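Local coordinates for protein YibA (Escherichia coli, PDB 1OYZ), which is of unknown function, possibly an oxidoreductase, and folds as an all-helical solenoid containing HEAT repeats, at residues I161-K169 / Y188-F197. Residues are numbered along the deposited sequence; the frame is centred on the assembly and turned at random.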
loop_
_atom_site.group_PDB
_atom_site.type_symbol
_atom_site.label_atom_id
_atom_site.label_comp_id
_atom_site.label_asym_id
_atom_site.label_seq_id
_atom_site.Cartn_x
_atom_site.Cartn_y
_atom_site.Cartn_z
ATOM N N ILE A 161 7.752 -13.161 -2.390
ATOM C CA ILE A 161 6.658 -13.867 -3.042
ATOM C C ILE A 161 5.853 -14.740 -2.109
ATOM O O ILE A 161 4.647 -14.591 -1.995
ATOM C CB ILE A 161 7.184 -14.697 -4.217
ATOM C CG1 ILE A 161 7.578 -13.722 -5.331
ATOM C CG2 ILE A 161 6.129 -15.757 -4.655
ATOM C CD1 ILE A 161 8.099 -14.370 -6.599
ATOM N N PRO A 162 6.516 -15.667 -1.428
ATOM C CA PRO A 162 5.845 -16.564 -0.493
ATOM C C PRO A 162 5.035 -15.780 0.549
ATOM O O PRO A 162 3.936 -16.177 0.920
ATOM C CB PRO A 162 7.000 -17.333 0.120
ATOM C CG PRO A 162 8.048 -17.331 -0.996
ATOM C CD PRO A 162 7.962 -15.941 -1.514
ATOM N N LEU A 163 5.583 -14.664 1.017
ATOM C CA LEU A 163 4.896 -13.838 2.012
ATOM C C LEU A 163 3.635 -13.282 1.349
ATOM O O LEU A 163 2.538 -13.372 1.886
ATOM C CB LEU A 163 5.811 -12.702 2.474
ATOM C CG LEU A 163 7.175 -13.100 3.069
ATOM C CD1 LEU A 163 7.788 -11.833 3.664
ATOM C CD2 LEU A 163 7.059 -14.198 4.171
ATOM N N LEU A 164 3.840 -12.707 0.174
ATOM C CA LEU A 164 2.785 -12.162 -0.660
ATOM C C LEU A 164 1.646 -13.177 -0.817
ATOM O O LEU A 164 0.470 -12.862 -0.602
ATOM C CB LEU A 164 3.375 -11.805 -2.026
ATOM C CG LEU A 164 3.485 -10.307 -2.344
ATOM C CD1 LEU A 164 3.400 -9.482 -1.080
ATOM C CD2 LEU A 164 4.780 -10.041 -3.102
ATOM N N ILE A 165 2.003 -14.412 -1.158
ATOM C CA ILE A 165 1.011 -15.451 -1.327
ATOM C C ILE A 165 0.231 -15.653 -0.045
ATOM O O ILE A 165 -0.997 -15.726 -0.074
ATOM C CB ILE A 165 1.687 -16.771 -1.783
ATOM C CG1 ILE A 165 2.233 -16.591 -3.195
ATOM C CG2 ILE A 165 0.697 -17.929 -1.755
ATOM C CD1 ILE A 165 2.937 -17.817 -3.747
ATOM N N ASN A 166 0.914 -15.722 1.098
ATOM C CA ASN A 166 0.162 -15.915 2.339
ATOM C C ASN A 166 -0.761 -14.717 2.615
ATOM O O ASN A 166 -1.854 -14.897 3.140
ATOM C CB ASN A 166 1.106 -16.145 3.527
ATOM C CG ASN A 166 0.513 -17.094 4.571
ATOM O OD1 ASN A 166 0.241 -18.254 4.279
ATOM N ND2 ASN A 166 0.295 -16.595 5.784
ATOM N N LEU A 167 -0.336 -13.508 2.248
ATOM C CA LEU A 167 -1.161 -12.315 2.464
ATOM C C LEU A 167 -2.385 -12.318 1.538
ATOM O O LEU A 167 -3.409 -11.709 1.838
ATOM C CB LEU A 167 -0.331 -11.028 2.268
ATOM C CG LEU A 167 0.780 -10.835 3.329
ATOM C CD1 LEU A 167 1.710 -9.673 2.977
ATOM C CD2 LEU A 167 0.140 -10.599 4.698
ATOM N N LEU A 168 -2.270 -12.982 0.396
ATOM C CA LEU A 168 -3.414 -13.066 -0.489
ATOM C C LEU A 168 -4.500 -13.839 0.256
ATOM O O LEU A 168 -5.693 -13.644 0.007
ATOM C CB LEU A 168 -3.064 -13.826 -1.763
ATOM C CG LEU A 168 -2.139 -13.137 -2.755
ATOM C CD1 LEU A 168 -1.756 -14.129 -3.873
ATOM C CD2 LEU A 168 -2.836 -11.913 -3.329
ATOM N N LYS A 169 -4.080 -14.712 1.174
ATOM C CA LYS A 169 -5.012 -15.543 1.923
ATOM C C LYS A 169 -5.434 -14.892 3.215
ATOM O O LYS A 169 -6.101 -15.509 4.048
ATOM C CB LYS A 169 -4.378 -16.899 2.236
ATOM C CG LYS A 169 -3.625 -17.515 1.076
ATOM C CD LYS A 169 -2.821 -18.728 1.545
ATOM C CE LYS A 169 -1.863 -19.241 0.469
ATOM N NZ LYS A 169 -1.313 -20.579 0.843
ATOM N N TYR A 188 4.671 -10.571 -10.836
ATOM C CA TYR A 188 5.105 -11.854 -10.329
ATOM C C TYR A 188 4.118 -12.908 -10.835
ATOM O O TYR A 188 2.913 -12.668 -10.887
ATOM C CB TYR A 188 5.115 -11.824 -8.805
ATOM C CG TYR A 188 6.175 -10.921 -8.225
ATOM C CD1 TYR A 188 6.079 -10.456 -6.911
ATOM C CD2 TYR A 188 7.295 -10.545 -8.984
ATOM C CE1 TYR A 188 7.066 -9.636 -6.364
ATOM C CE2 TYR A 188 8.283 -9.728 -8.450
ATOM C CZ TYR A 188 8.167 -9.274 -7.136
ATOM O OH TYR A 188 9.144 -8.443 -6.607
ATOM N N ASP A 189 4.618 -14.075 -11.207
ATOM C CA ASP A 189 3.718 -15.097 -11.711
ATOM C C ASP A 189 4.212 -16.520 -11.484
ATOM O O ASP A 189 5.395 -16.822 -11.620
ATOM C CB ASP A 189 3.450 -14.830 -13.203
ATOM C CG ASP A 189 2.348 -15.708 -13.783
ATOM O OD1 ASP A 189 1.497 -16.233 -13.019
ATOM O OD2 ASP A 189 2.328 -15.850 -15.028
ATOM N N ASN A 190 3.279 -17.374 -11.092
ATOM C CA ASN A 190 3.534 -18.783 -10.859
ATOM C C ASN A 190 2.191 -19.463 -10.630
ATOM O O ASN A 190 1.157 -18.806 -10.432
ATOM C CB ASN A 190 4.485 -19.024 -9.672
ATOM C CG ASN A 190 3.948 -18.500 -8.357
ATOM O OD1 ASN A 190 2.838 -18.816 -7.938
ATOM N ND2 ASN A 190 4.761 -17.704 -7.684
ATOM N N SER A 191 2.202 -20.782 -10.665
ATOM C CA SER A 191 0.970 -21.527 -10.513
ATOM C C SER A 191 0.199 -21.127 -9.253
ATOM O O SER A 191 -1.017 -20.984 -9.285
ATOM C CB SER A 191 1.289 -23.021 -10.513
ATOM O OG SER A 191 0.148 -23.754 -10.133
ATOM N N ASP A 192 0.915 -20.929 -8.149
ATOM C CA ASP A 192 0.281 -20.562 -6.901
ATOM C C ASP A 192 -0.471 -19.235 -6.925
ATOM O O ASP A 192 -1.567 -19.118 -6.378
ATOM C CB ASP A 192 1.313 -20.534 -5.773
ATOM C CG ASP A 192 1.934 -21.902 -5.507
ATOM O OD1 ASP A 192 2.680 -22.431 -6.372
ATOM O OD2 ASP A 192 1.665 -22.437 -4.420
ATOM N N ILE A 193 0.126 -18.227 -7.547
ATOM C CA ILE A 193 -0.503 -16.921 -7.608
ATOM C C ILE A 193 -1.703 -17.003 -8.541
ATOM O O ILE A 193 -2.770 -16.476 -8.245
ATOM C CB ILE A 193 0.505 -15.832 -8.069
ATOM C CG1 ILE A 193 1.005 -16.109 -9.476
ATOM C CG2 ILE A 193 1.700 -15.796 -7.129
ATOM C CD1 ILE A 193 0.101 -15.512 -10.568
ATOM N N ARG A 194 -1.555 -17.683 -9.664
ATOM C CA ARG A 194 -2.700 -17.795 -10.535
ATOM C C ARG A 194 -3.849 -18.475 -9.811
ATOM O O ARG A 194 -4.980 -17.968 -9.802
ATOM C CB ARG A 194 -2.329 -18.542 -11.796
ATOM C CG ARG A 194 -1.642 -17.644 -12.746
ATOM C CD ARG A 194 -1.350 -18.341 -14.011
ATOM N NE ARG A 194 -0.388 -17.585 -14.787
ATOM C CZ ARG A 194 -0.159 -17.786 -16.074
ATOM N NH1 ARG A 194 -0.840 -18.726 -16.725
ATOM N NH2 ARG A 194 0.746 -17.051 -16.705
ATOM N N ASP A 195 -3.569 -19.603 -9.161
ATOM C CA ASP A 195 -4.638 -20.293 -8.455
ATOM C C ASP A 195 -5.230 -19.399 -7.368
ATOM O O ASP A 195 -6.444 -19.418 -7.146
ATOM C CB ASP A 195 -4.148 -21.641 -7.872
ATOM C CG ASP A 195 -3.638 -22.606 -8.962
ATOM O OD1 ASP A 195 -4.137 -22.527 -10.103
ATOM O OD2 ASP A 195 -2.744 -23.447 -8.680
ATOM N N CYS A 196 -4.413 -18.597 -6.685
ATOM C CA CYS A 196 -5.017 -17.744 -5.654
ATOM C C CYS A 196 -5.888 -16.695 -6.334
ATOM O O CYS A 196 -6.945 -16.369 -5.821
ATOM C CB CYS A 196 -3.959 -17.063 -4.770
ATOM S SG CYS A 196 -3.114 -18.205 -3.597
ATOM N N PHE A 197 -5.460 -16.184 -7.491
ATOM C CA PHE A 197 -6.280 -15.204 -8.170
ATOM C C PHE A 197 -7.625 -15.820 -8.615
ATOM O O PHE A 197 -8.672 -15.194 -8.411
ATOM C CB PHE A 197 -5.522 -14.595 -9.355
ATOM C CG PHE A 197 -4.546 -13.507 -8.960
ATOM C CD1 PHE A 197 -4.264 -13.252 -7.623
ATOM C CD2 PHE A 197 -3.924 -12.742 -9.920
ATOM C CE1 PHE A 197 -3.375 -12.240 -7.246
ATOM C CE2 PHE A 197 -3.026 -11.722 -9.561
ATOM C CZ PHE A 197 -2.751 -11.467 -8.219
#
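I161 lies over one face of the Y188 ring, its CD1 4.3 Å above the ring plane and offset toward the rim. L164 reaches the same ring at its edge, with CD2 4.0 Å from Y188 CE1. The F197 ring is also met edge-on: L168 CD2 sits in its plane, 4.0 Å from F197 CE1. These contacts join helix 161-168 to the first turns of helix 191-200 and the loop before it. They belong to an all-helical solenoid of the HEAT-repeat kind, in which neighbouring helices stack side by side. Within these segments the helix axes run nearly parallel, at 15°, and approach to 10.5 Å. Helix 173-186 links them in sequence and packs against L167, L168 and F197.

I165 fills the middle of the interface. Its CG1 is anti to the carbonyl carbon (chi1 -68°), and the extended chain beyond carries CD1 to D192 CB, at 3.8 Å. The same branch crosses I193 at about a right angle and touches its CG2. I165 CG2 faces C196 SG. One turn on, L168 CD1 packs against C196 CB. Carbon and sulfur contacts dominate this part. At its solvent-exposed margin, K169 NZ and D192 OD2 have opposite charges but remain 6.3 Å apart.

Polar bonds fix the start of the second helix. R194 grips D189 side-on through NE and NH2, one nitrogen to each carboxylate oxygen, both oxygens using syn lone pairs. This salt bridge ties the loop to the first turn of the helix. N190 is the N-cap residue, and its amide also borders the interface, with ND2 3.9 Å from I161 CG2. Its OD1 accepts from I193 N at 2.8 Å, the donor tilted 29° from the carbonyl plane.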